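Local structure of NAD(P)H-flavin oxidoreductase (Agrobacterium tumefaciens str. C58, 2FRE) at residues Glu72-Asn78 / Met135-Phe139. The protein binds FMN and probably catalyses NAD(P)H-dependent reduction of flavins or related substrates, as a member of the nitroreductase family. Numbering follows the deposited sequence.
Sequences ELLMEGN and MGGIF. With FMN (flavin mononucleotide), chain C.
Leu74 supplies the apolar centre, its CD2 lying 3.8 Å from CE of Met135 and equally near CG2 of Ile138. The branched end of Leu74 and the longer chain of Met135 cross at about a right angle; a bend at the last torsion of Met135 (chi3 -71°) brings its methyl round to the leucine branch. Leu88 of strand 87-98 touches both, so this knot of side chains rests against the central sheet.

Further out, CG of Met75 sits over one face of the Phe139 ring, 3.8 Å above its plane and displaced toward the rim, in a CH-pi contact. The selenium of this selenomethionine is also above the face but 5.4 Å from the ring centroid, because the chain runs on extended past CG and carries CE to within 3.5 Å of the Ile138 carbonyl O. Phe139 also makes a cation-pi contact with Arg142.

Two backbone hydrogen bonds flank Leu74 and Ile138, a non-hydrogen-bonded antiparallel pair and single beta bridge: Phe139 N to Leu73 O at 2.9 Å, and Met75 N to Gly137 O at 3.0 Å. Met75 and Phe139 each occupy an N-cap position, so the bridge ties together the starts of helices 76-82 and 140-146.

At the polar edge lies the flavin. Gly136 N donates to FMN N5 at 2.8 Å, and Gly137 N to FMN O4 at 3.0 Å; Asn78 also lies beside the pyrimidine part of the flavin, near O4 and N3. Gly137, centre of an inverse gamma turn, thus offers its N-H to the cofactor and its carbonyl to Met75. N-H donors to N5 and O4 would probably polarise the oxidised isoalloxazine and make N5 a better hydride acceptor, consistent with a loop that helps tune the flavin.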
loop_
_atom_site.group_PDB
_atom_site.type_symbol
_atom_site.label_atom_id
_atom_site.label_comp_id
_atom_site.label_asym_id
_atom_site.label_seq_id
_atom_site.Cartn_x
_atom_site.Cartn_y
_atom_site.Cartn_z
ATOM N N GLU A 72 10.524 -14.191 18.668
ATOM C CA GLU A 72 9.716 -15.337 19.102
ATOM C C GLU A 72 8.224 -15.095 18.903
ATOM O O GLU A 72 7.436 -16.032 19.038
ATOM C CB GLU A 72 10.057 -15.742 20.539
ATOM C CG GLU A 72 9.474 -14.866 21.600
ATOM C CD GLU A 72 9.991 -15.212 22.985
ATOM O OE1 GLU A 72 9.902 -16.396 23.406
ATOM O OE2 GLU A 72 10.471 -14.278 23.659
ATOM N N LEU A 73 7.861 -13.844 18.563
ATOM C CA LEU A 73 6.513 -13.454 18.172
ATOM C C LEU A 73 6.200 -13.816 16.713
ATOM O O LEU A 73 5.055 -13.725 16.279
ATOM C CB LEU A 73 6.288 -11.956 18.386
ATOM C CG LEU A 73 6.169 -11.504 19.852
ATOM C CD1 LEU A 73 6.127 -9.980 19.924
ATOM C CD2 LEU A 73 4.956 -12.113 20.503
ATOM N N LEU A 74 7.212 -14.251 15.976
ATOM C CA LEU A 74 7.010 -14.840 14.655
ATOM C C LEU A 74 6.866 -16.342 14.811
ATOM O O LEU A 74 7.411 -16.938 15.758
ATOM C CB LEU A 74 8.212 -14.571 13.755
ATOM C CG LEU A 74 8.810 -13.166 13.822
ATOM C CD1 LEU A 74 10.090 -13.101 12.997
ATOM C CD2 LEU A 74 7.777 -12.173 13.376
HETATM N N MSE A 75 6.163 -16.958 13.864
HETATM C CA MSE A 75 6.096 -18.415 13.800
HETATM C C MSE A 75 7.438 -19.002 13.414
HETATM O O MSE A 75 8.272 -18.319 12.815
HETATM C CB MSE A 75 4.989 -18.868 12.858
HETATM C CG MSE A 75 3.650 -18.508 13.415
HETATM SE SE MSE A 75 2.156 -18.971 12.268
HETATM C CE MSE A 75 0.675 -18.303 13.459
ATOM N N GLU A 76 7.633 -20.264 13.800
ATOM C CA GLU A 76 8.929 -20.954 13.748
ATOM C C GLU A 76 9.558 -20.877 12.370
ATOM O O GLU A 76 10.753 -20.611 12.243
ATOM C CB GLU A 76 8.759 -22.425 14.158
ATOM C CG GLU A 76 9.976 -23.327 13.883
ATOM C CD GLU A 76 9.813 -24.755 14.435
ATOM O OE1 GLU A 76 10.806 -25.534 14.386
ATOM O OE2 GLU A 76 8.703 -25.104 14.918
ATOM N N GLY A 77 8.743 -21.124 11.347
ATOM C CA GLY A 77 9.189 -21.095 9.965
ATOM C C GLY A 77 9.812 -19.765 9.607
ATOM O O GLY A 77 10.913 -19.714 9.078
ATOM N N ASN A 78 9.107 -18.682 9.902
ATOM C CA ASN A 78 9.642 -17.341 9.662
ATOM C C ASN A 78 10.848 -17.019 10.541
ATOM O O ASN A 78 11.788 -16.375 10.074
ATOM C CB ASN A 78 8.572 -16.260 9.856
ATOM C CG ASN A 78 7.547 -16.225 8.734
ATOM O OD1 ASN A 78 6.378 -15.862 8.960
ATOM N ND2 ASN A 78 7.970 -16.567 7.526
HETATM N N MSE A 135 5.377 -10.303 6.679
HETATM C CA MSE A 135 5.056 -11.600 7.282
HETATM C C MSE A 135 3.682 -11.630 7.946
HETATM O O MSE A 135 3.367 -10.796 8.786
HETATM C CB MSE A 135 6.131 -12.017 8.312
HETATM C CG MSE A 135 7.529 -12.093 7.752
HETATM SE SE MSE A 135 8.800 -12.401 9.218
HETATM C CE MSE A 135 8.644 -10.602 10.043
ATOM N N GLY A 136 2.859 -12.605 7.569
ATOM C CA GLY A 136 1.613 -12.891 8.274
ATOM C C GLY A 136 1.712 -14.097 9.192
ATOM O O GLY A 136 0.828 -14.310 10.035
ATOM N N GLY A 137 2.783 -14.879 9.048
ATOM C CA GLY A 137 3.060 -16.016 9.910
ATOM C C GLY A 137 3.601 -15.534 11.251
ATOM O O GLY A 137 4.790 -15.637 11.532
ATOM N N ILE A 138 2.703 -14.987 12.057
ATOM C CA ILE A 138 3.050 -14.311 13.299
ATOM C C ILE A 138 1.953 -14.572 14.320
ATOM O O ILE A 138 0.819 -14.861 13.944
ATOM C CB ILE A 138 3.174 -12.781 13.089
ATOM C CG1 ILE A 138 1.831 -12.154 12.688
ATOM C CG2 ILE A 138 4.221 -12.444 12.023
ATOM C CD1 ILE A 138 1.946 -10.677 12.402
ATOM N N PHE A 139 2.283 -14.451 15.606
ATOM C CA PHE A 139 1.308 -14.695 16.669
ATOM C C PHE A 139 0.636 -13.368 17.048
ATOM O O PHE A 139 1.121 -12.657 17.924
ATOM C CB PHE A 139 2.006 -15.319 17.889
ATOM C CG PHE A 139 2.666 -16.649 17.622
ATOM C CD1 PHE A 139 1.912 -17.804 17.494
ATOM C CD2 PHE A 139 4.039 -16.755 17.571
ATOM C CE1 PHE A 139 2.517 -19.027 17.283
ATOM C CE2 PHE A 139 4.653 -17.963 17.344
ATOM C CZ PHE A 139 3.889 -19.107 17.211
HETATM N N1 FMN C . 6.707 -14.387 3.280
HETATM C C2 FMN C . 7.096 -15.408 4.147
HETATM O O2 FMN C . 8.107 -16.075 3.900
HETATM N N3 FMN C . 6.348 -15.699 5.274
HETATM C C4 FMN C . 5.220 -14.991 5.590
HETATM O O4 FMN C . 4.708 -15.131 6.719
HETATM C C4A FMN C . 4.831 -13.956 4.712
HETATM N N5 FMN C . 3.696 -13.213 4.985
HETATM C C5A FMN C . 3.369 -12.152 4.156
HETATM C C6 FMN C . 2.254 -11.390 4.456
HETATM C C7 FMN C . 1.899 -10.320 3.660
HETATM C C7M FMN C . 1.037 -9.283 4.325
HETATM C C8 FMN C . 2.648 -10.004 2.522
HETATM C C8M FMN C . 2.647 -8.595 1.977
HETATM C C9 FMN C . 3.768 -10.765 2.210
HETATM C C9A FMN C . 4.118 -11.861 3.021
HETATM N N10 FMN C . 5.218 -12.631 2.709
HETATM C C10 FMN C . 5.581 -13.662 3.568
HETATM C "C1'" FMN C . 6.000 -12.410 1.438
HETATM C "C2'" FMN C . 5.210 -12.622 0.149
HETATM O "O2'" FMN C . 5.099 -13.999 -0.194
HETATM C "C3'" FMN C . 5.847 -11.821 -0.983
HETATM O "O3'" FMN C . 5.748 -10.431 -0.700
HETATM C "C4'" FMN C . 5.210 -12.163 -2.325
HETATM O "O4'" FMN C . 5.483 -13.509 -2.675
HETATM C "C5'" FMN C . 5.666 -11.255 -3.461
HETATM O "O5'" FMN C . 7.070 -11.342 -3.649
HETATM P P FMN C . 8.003 -10.033 -3.589
HETATM O O1P FMN C . 7.671 -9.215 -4.826
HETATM O O2P FMN C . 7.659 -9.224 -2.348
HETATM O O3P FMN C . 9.426 -10.520 -3.556
#